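Local coordinates for glycosyl hydrolase, family 31/fibronectin type III domain protein (Clostridium perfringens, PDB 4UAP) that binds N-acetylgalactosamine through a family 32 carbohydrate-binding module, a beta-sandwich domain of a larger enzyme and probably a means of holding it to galacto-configured glycans, at residues Lys65-Phe70 with Asp124-Thr129; Gly80-Ala85 with Ala107-Ala112. All coordinates share one frame; numbering follows the deposited sequence. Where two conformers were deposited one is given.

Interaction 1: residues Lys65-Phe70 with Asp124-Thr129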
ATOM      1  N   LYS A  65      17.055   7.263   3.064  1.00 14.58           N
ATOM      2  CA  LYS A  65      16.281   8.413   3.498  1.00 15.83           C
ATOM      3  C   LYS A  65      15.928   8.254   4.961  1.00 16.74           C
ATOM      4  O   LYS A  65      15.625   7.150   5.408  1.00 10.33           O
ATOM      5  CB  LYS A  65      15.004   8.564   2.667  1.00 16.03           C
ATOM      6  CG  LYS A  65      15.254   8.722   1.182  1.00 25.94           C
ATOM      7  CD  LYS A  65      15.871  10.079   0.870  1.00 25.93           C
ATOM      8  CE  LYS A  65      16.281  10.167  -0.597  1.00 33.44           C
ATOM      9  NZ  LYS A  65      16.788  11.524  -0.956  1.00 35.88           N
ATOM     10  N   THR A  66      15.972   9.350   5.708  1.00 14.37           N
ATOM     11  CA  THR A  66      15.472   9.326   7.075  1.00 13.26           C
ATOM     12  C   THR A  66      14.011   9.772   7.041  1.00 14.13           C
ATOM     13  O   THR A  66      13.697  10.868   6.587  1.00 14.68           O
ATOM     14  CB  THR A  66      16.327  10.214   8.007  1.00 17.17           C
ATOM     15  OG1 THR A  66      16.382  11.540   7.482  1.00 19.63           O
ATOM     16  CG2 THR A  66      17.763   9.674   8.059  1.00 14.79           C
ATOM     17  N   LEU A  67      13.128   8.898   7.515  1.00 10.41           N
ATOM     18  CA  LEU A  67      11.684   9.077   7.360  1.00 11.55           C
ATOM     19  C   LEU A  67      10.971   9.378   8.672  1.00 12.91           C
ATOM     20  O   LEU A  67      11.222   8.726   9.684  1.00 10.93           O
ATOM     21  CB  LEU A  67      11.064   7.816   6.740  1.00 11.44           C
ATOM     22  CG  LEU A  67      11.585   7.375   5.371  1.00 15.85           C
ATOM     23  CD1 LEU A  67      10.959   6.047   4.945  1.00 19.36           C
ATOM     24  CD2 LEU A  67      11.316   8.472   4.340  1.00 20.05           C
ATOM     25  N   GLU A  68      10.071  10.353   8.651  1.00 10.65           N
ATOM     26  CA  GLU A  68       9.171  10.567   9.780  1.00 14.27           C
ATOM     27  C   GLU A  68       8.078   9.490   9.793  1.00 12.23           C
ATOM     28  O   GLU A  68       7.752   8.933  10.840  1.00 11.50           O
ATOM     29  CB  GLU A  68       8.543  11.964   9.724  1.00 14.15           C
ATOM     30  CG  GLU A  68       9.542  13.106   9.897  1.00 28.91           C
ATOM     31  CD  GLU A  68       9.997  13.309  11.351  1.00 42.13           C
ATOM     32  OE1 GLU A  68       9.776  12.409  12.199  1.00 34.02           O
ATOM     33  OE2 GLU A  68      10.576  14.383  11.643  1.00 44.45           O
ATOM     34  N   ASN A  69       7.524   9.185   8.623  1.00  9.31           N
ATOM     35  CA  ASN A  69       6.479   8.163   8.521  1.00  9.24           C
ATOM     36  C   ASN A  69       6.229   7.740   7.089  1.00  8.92           C
ATOM     37  O   ASN A  69       6.711   8.383   6.159  1.00 10.05           O
ATOM     38  CB  ASN A  69       5.155   8.675   9.125  1.00  9.88           C
ATOM     39  CG  ASN A  69       4.425   9.666   8.206  1.00 16.24           C
ATOM     40  OD1 ASN A  69       3.919   9.300   7.139  1.00 12.86           O
ATOM     41  ND2 ASN A  69       4.357  10.918   8.626  1.00 14.13           N
ATOM     42  N   PHE A  70       5.465   6.670   6.905  1.00  7.29           N
ATOM     43  CA  PHE A  70       4.730   6.554   5.661  1.00  8.40           C
ATOM     44  C   PHE A  70       3.256   6.388   6.005  1.00  8.14           C
ATOM     45  O   PHE A  70       2.899   5.930   7.095  1.00  6.45           O
ATOM     46  CB  PHE A  70       5.267   5.431   4.750  1.00  8.82           C
ATOM     47  CG  PHE A  70       5.193   4.045   5.326  1.00  9.46           C
ATOM     48  CD1 PHE A  70       4.023   3.303   5.242  1.00 10.98           C
ATOM     49  CD2 PHE A  70       6.317   3.459   5.887  1.00 10.33           C
ATOM     50  CE1 PHE A  70       3.970   2.015   5.741  1.00 13.59           C
ATOM     51  CE2 PHE A  70       6.266   2.167   6.400  1.00 10.96           C
ATOM     52  CZ  PHE A  70       5.097   1.446   6.319  1.00  8.82           C
ATOM     53  N   ASP A 124      16.756   2.404   2.888  1.00 12.13           N
ATOM     54  CA  ASP A 124      16.818   2.532   1.435  1.00 16.94           C
ATOM     55  C   ASP A 124      15.696   1.751   0.744  1.00 15.70           C
ATOM     56  O   ASP A 124      15.467   1.921  -0.453  1.00 12.60           O
ATOM     57  CB  ASP A 124      18.168   2.082   0.902  1.00 14.77           C
ATOM     58  CG  ASP A 124      18.674   0.840   1.576  1.00 20.41           C
ATOM     59  OD1 ASP A 124      17.858  -0.068   1.824  1.00 23.23           O
ATOM     60  OD2 ASP A 124      19.897   0.769   1.859  1.00 20.64           O
ATOM     61  N   LYS A 125      15.006   0.903   1.504  1.00 13.39           N
ATOM     62  CA  LYS A 125      13.902   0.097   0.969  1.00 12.41           C
ATOM     63  C   LYS A 125      12.851  -0.166   2.042  1.00  9.87           C
ATOM     64  O   LYS A 125      13.186  -0.416   3.198  1.00  8.79           O
ATOM     65  CB  LYS A 125      14.426  -1.232   0.423  1.00  9.78           C
ATOM     66  CG  LYS A 125      13.350  -2.168  -0.045  1.00 18.98           C
ATOM     67  CD  LYS A 125      13.888  -3.578  -0.223  1.00 24.84           C
ATOM     68  CE  LYS A 125      14.578  -3.748  -1.544  1.00 23.63           C
ATOM     69  NZ  LYS A 125      15.052  -5.162  -1.681  1.00 35.45           N
ATOM     70  N   ILE A 126      11.579  -0.106   1.656  1.00  8.40           N
ATOM     71  CA  ILE A 126      10.502  -0.460   2.567  1.00  5.71           C
ATOM     72  C   ILE A 126       9.565  -1.395   1.833  1.00  8.12           C
ATOM     73  O   ILE A 126       9.172  -1.138   0.691  1.00  6.54           O
ATOM     74  CB  ILE A 126       9.759   0.791   3.081  1.00 11.86           C
ATOM     75  CG1 ILE A 126      10.650   1.532   4.088  1.00 14.98           C
ATOM     76  CG2 ILE A 126       8.433   0.407   3.730  1.00  8.83           C
ATOM     77  CD1 ILE A 126      10.039   2.781   4.652  1.00 17.64           C
ATOM     78  N   VAL A 127       9.248  -2.513   2.465  1.00  6.27           N
ATOM     79  CA  VAL A 127       8.362  -3.478   1.842  1.00  6.56           C
ATOM     80  C   VAL A 127       7.099  -3.545   2.659  1.00  6.07           C
ATOM     81  O   VAL A 127       7.148  -3.837   3.853  1.00  8.20           O
ATOM     82  CB  VAL A 127       8.992  -4.871   1.740  1.00  8.04           C
ATOM     83  CG1 VAL A 127       8.013  -5.834   1.059  1.00 10.80           C
ATOM     84  CG2 VAL A 127      10.326  -4.804   0.977  1.00  6.94           C
ATOM     85  N   ILE A 128       5.981  -3.233   2.015  1.00  6.50           N
ATOM     86  CA  ILE A 128       4.671  -3.205   2.672  1.00  5.48           C
ATOM     87  C   ILE A 128       3.827  -4.351   2.157  1.00  7.15           C
ATOM     88  O   ILE A 128       3.636  -4.488   0.955  1.00  8.28           O
ATOM     89  CB  ILE A 128       3.933  -1.882   2.415  1.00  6.89           C
ATOM     90  CG1 ILE A 128       4.787  -0.708   2.909  1.00  8.40           C
ATOM     91  CG2 ILE A 128       2.533  -1.900   3.086  1.00  6.59           C
ATOM     92  CD1 ILE A 128       4.267   0.647   2.523  1.00  9.29           C
ATOM     93  N   THR A 129       3.323  -5.182   3.057  1.00  8.69           N
ATOM     94  CA  THR A 129       2.541  -6.324   2.625  1.00  9.00           C
ATOM     95  C   THR A 129       1.115  -6.237   3.144  1.00  8.63           C
ATOM     96  O   THR A 129       0.888  -6.247   4.352  1.00  8.25           O
ATOM     97  CB  THR A 129       3.171  -7.651   3.090  1.00 10.14           C
ATOM     98  OG1 THR A 129       4.548  -7.681   2.698  1.00 13.04           O
ATOM     99  CG2 THR A 129       2.455  -8.818   2.437  1.00 10.94           C
TER
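Phe70 faces Ile126 and Ile128 across the interior of the domain, and its ring spans part of the gap between the two sheets. From CB the ring leaves between the backbone N and the carbonyl carbon (chi1 62°), an orientation that carries it toward residues 124-129. Ring carbons CD2 and CE2 meet Ile126: CD2 lies 4.0 Å from Ile126 CD1, and CE2 is 3.9 Å from Ile126 CG2. The other side-carbons meet Ile128, whose CD1 comes within 3.5 Å of Phe70 CE1 and 3.8 Å of Phe70 CD1. At the far end of the ring, CZ touches Ile128 CG1 at 4.0 Å. Both isoleucines meet the ring obliquely. Because it is broad, the ring touches two branched side chains at once. Leu67 meets Ile126 tip to tip, and their CD1 atoms are only 3.4 Å apart, a tight fit. Phe70 also stacks on Tyr116, while Phe147 adjoins Ile126 and Phe59 adjoins Ile128. All four touching residues are buried and wholly apolar, as suits a place where strands 64-74 and 125-133 face each other from different sheets: the hydrophobic core of a beta-sandwich, the fold of this carbohydrate-binding module.

Interaction 2: residues Gly80-Ala85 with Ala107-Ala112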
ATOM      1  N   GLY A  80     -17.614   8.193   4.992  1.00 17.28           N
ATOM      2  CA  GLY A  80     -16.517   8.102   5.936  1.00 18.17           C
ATOM      3  C   GLY A  80     -16.251   6.728   6.529  1.00 16.62           C
ATOM      4  O   GLY A  80     -15.290   6.556   7.283  1.00 18.70           O
ATOM      5  N   THR A  81     -17.091   5.746   6.210  1.00 14.87           N
ATOM      6  CA  THR A  81     -16.822   4.375   6.634  1.00 12.21           C
ATOM      7  C   THR A  81     -15.838   3.723   5.652  1.00 11.70           C
ATOM      8  O   THR A  81     -15.773   4.112   4.488  1.00  8.78           O
ATOM      9  CB  THR A  81     -18.101   3.530   6.708  1.00 13.23           C
ATOM     10  OG1 THR A  81     -18.716   3.502   5.413  1.00 16.18           O
ATOM     11  CG2 THR A  81     -19.088   4.117   7.737  1.00 14.94           C
ATOM     12  N   ILE A  82     -15.080   2.736   6.121  1.00 11.93           N
ATOM     13  CA  ILE A  82     -14.093   2.080   5.264  1.00 11.42           C
ATOM     14  C   ILE A  82     -14.790   1.101   4.300  1.00 11.46           C
ATOM     15  O   ILE A  82     -15.685   0.343   4.697  1.00  9.61           O
ATOM     16  CB  ILE A  82     -13.032   1.349   6.099  1.00  8.81           C
ATOM     17  CG1 ILE A  82     -11.832   0.961   5.231  1.00  9.37           C
ATOM     18  CG2 ILE A  82     -13.639   0.131   6.813  1.00 12.45           C
ATOM     19  CD1 ILE A  82     -10.558   0.726   6.042  1.00 11.18           C
ATOM     20  N   ASN A  83     -14.397   1.136   3.030  1.00  7.64           N
ATOM     21  CA  ASN A  83     -15.044   0.294   2.027  1.00  9.60           C
ATOM     22  C   ASN A  83     -14.687  -1.173   2.215  1.00 10.69           C
ATOM     23  O   ASN A  83     -13.624  -1.507   2.733  1.00 10.57           O
ATOM     24  CB  ASN A  83     -14.673   0.755   0.610  1.00  8.68           C
ATOM     25  CG  ASN A  83     -15.369  -0.059  -0.472  1.00 12.61           C
ATOM     26  OD1 ASN A  83     -14.756  -0.916  -1.109  1.00  9.65           O
ATOM     27  ND2 ASN A  83     -16.665   0.201  -0.673  1.00  7.62           N
ATOM     28  N   ILE A  84     -15.586  -2.051   1.795  1.00  9.10           N
ATOM     29  CA  ILE A  84     -15.385  -3.486   1.940  1.00  9.32           C
ATOM     30  C   ILE A  84     -14.127  -4.010   1.199  1.00 11.50           C
ATOM     31  O   ILE A  84     -13.544  -5.030   1.584  1.00 10.53           O
ATOM     32  CB  ILE A  84     -16.649  -4.234   1.453  1.00 12.10           C
ATOM     33  CG1 ILE A  84     -16.648  -5.691   1.920  1.00 19.14           C
ATOM     34  CG2 ILE A  84     -16.802  -4.111  -0.050  1.00  9.74           C
ATOM     35  CD1 ILE A  84     -17.919  -6.451   1.527  1.00 20.77           C
ATOM     36  N   ALA A  85     -13.689  -3.308   0.155  1.00  7.82           N
ATOM     37  CA  ALA A  85     -12.510  -3.749  -0.598  1.00  9.76           C
ATOM     38  C   ALA A  85     -11.199  -3.224   0.001  1.00 10.26           C
ATOM     39  O   ALA A  85     -10.118  -3.614  -0.436  1.00  7.85           O
ATOM     40  CB  ALA A  85     -12.630  -3.321  -2.064  1.00 10.11           C
ATOM     41  N   ALA A 107      -3.525  -4.091  12.404  1.00 15.39           N
ATOM     42  CA  ALA A 107      -4.698  -4.925  12.133  1.00 12.77           C
ATOM     43  C   ALA A 107      -6.006  -4.185  12.406  1.00 12.92           C
ATOM     44  O   ALA A 107      -6.002  -3.103  12.991  1.00 12.16           O
ATOM     45  CB  ALA A 107      -4.629  -6.210  12.960  1.00 13.41           C
ATOM     46  N   ASN A 108      -7.118  -4.776  11.962  1.00 12.90           N
ATOM     47  CA  ASN A 108      -8.447  -4.199  12.149  0.51 15.28           C
ATOM     48  C   ASN A 108      -8.516  -2.753  11.689  1.00 14.47           C
ATOM     49  O   ASN A 108      -9.099  -1.895  12.352  1.00 12.18           O
ATOM     50  CB  ASN A 108      -8.862  -4.318  13.611  0.51 17.03           C
ATOM     51  CG  ASN A 108      -8.845  -5.749  14.090  0.51 18.65           C
ATOM     52  OD1 ASN A 108      -8.003  -6.138  14.901  0.51 23.85           O
ATOM     53  ND2 ASN A 108      -9.759  -6.554  13.568  0.51 20.04           N
ATOM     54  N   ILE A 109      -7.912  -2.487  10.538  1.00 12.66           N
ATOM     55  CA  ILE A 109      -7.877  -1.141  10.001  1.00  9.49           C
ATOM     56  C   ILE A 109      -9.278  -0.669   9.675  1.00 14.87           C
ATOM     57  O   ILE A 109     -10.016  -1.374   8.991  1.00 13.56           O
ATOM     58  CB  ILE A 109      -6.995  -1.067   8.740  1.00  9.26           C
ATOM     59  CG1 ILE A 109      -5.535  -1.363   9.118  1.00 10.52           C
ATOM     60  CG2 ILE A 109      -7.128   0.301   8.074  1.00  8.80           C
ATOM     61  CD1 ILE A 109      -4.635  -1.656   7.923  1.00 11.20           C
ATOM     62  N   THR A 110      -9.646   0.513  10.170  1.00 10.62           N
ATOM     63  CA  THR A 110     -10.952   1.094   9.867  1.00 12.07           C
ATOM     64  C   THR A 110     -10.883   2.568   9.484  1.00 13.39           C
ATOM     65  O   THR A 110     -11.908   3.173   9.182  1.00 13.91           O
ATOM     66  CB  THR A 110     -11.935   0.980  11.067  1.00 20.31           C
ATOM     67  OG1 THR A 110     -11.350   1.587  12.228  1.00 19.98           O
ATOM     68  CG2 THR A 110     -12.279  -0.482  11.360  1.00 21.96           C
ATOM     69  N   SER A 111      -9.692   3.160   9.503  1.00 11.40           N
ATOM     70  CA  SER A 111      -9.591   4.606   9.299  1.00 13.70           C
ATOM     71  C   SER A 111      -9.121   4.984   7.894  1.00 13.94           C
ATOM     72  O   SER A 111      -8.605   4.142   7.155  1.00 13.18           O
ATOM     73  CB  SER A 111      -8.653   5.221  10.338  1.00 15.35           C
ATOM     74  OG  SER A 111      -7.367   4.649  10.243  1.00 23.81           O
ATOM     75  N   ALA A 112      -9.285   6.260   7.542  1.00  8.71           N
ATOM     76  CA  ALA A 112      -8.932   6.750   6.212  1.00 13.65           C
ATOM     77  C   ALA A 112      -7.434   6.619   5.929  1.00  9.64           C
ATOM     78  O   ALA A 112      -7.028   6.484   4.778  1.00  9.10           O
ATOM     79  CB  ALA A 112      -9.373   8.201   6.044  1.00 10.47           C
TER
HETATM   80  O   HOH W   1     -14.515   2.819   9.075  1.00 23.32           O
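Ile82 reaches across to the backbone of Ile109, Thr110 and Ser111, and meets more main chain than side chain there. Its CG1 branch runs opposite the backbone N (chi1 -166°) and ends in CD1, which lies 3.7 Å from Ile109 O and 3.9 Å from Thr110 CA. Nearer the root of the side chain, Ile82 CB sits 3.8 Å from Thr110 O; the side chain therefore touches residues 107-112 from CB to CD1. Ile109 offers one methyl in return: its CG2 is 4.0 Å from Ile82 CD1, while the end of its CG1 branch leads away to Met87 and Val90 of strand 87-96. Beta-branching serves the two places differently: both arms of Ile82 lie against Thr110, its CG2 being 4.2 Å from Thr110 CA, whereas the arms of Ile109 divide between Ile82 and strand 87-96.

These are two loops of a beta-sandwich, one joining strands 64-74 and 87-96, the other strands 99-106 and 113-118, and the first also supplies Ala85 to the N-acetylgalactosamine pocket. Beside the apolar contact a water spans the loops, accepting from Ile82 N at 3.0 Å and donating to Thr110 O at 2.6 Å; it links main-chain groups that make no direct bond to each other. Further along, Asn83 folds back in an Asx turn, its OD1 receiving Ala85 N at 2.9 Å. That bond is fairly straight at the hydrogen (163°), although the donor stands well above the carbonyl plane of the amide. Asn83 ND2 is hydrogen-bonded to Asn77 OD1.

Overall arrangement
Interaction 1 belongs to the core and interaction 2 lies nearer the surface, their centres about 22 Å apart and their nearest atoms about 8 Å apart. The first joins strands from the two facing sheets through buried hydrocarbon alone. The second joins connecting loops and mixes apolar packing with a water-mediated backbone link, as its partly exposed place allows. Along the chain, residues 80-85 and 107-112 fall between the halves of interaction 1, and strand 64-74, which carries residues 65-70, leads into the first of these loops. Val90 of strand 87-96 touches a residue of each, Ile128 and Ile109. Only interaction 2 includes a residue of the sugar pocket.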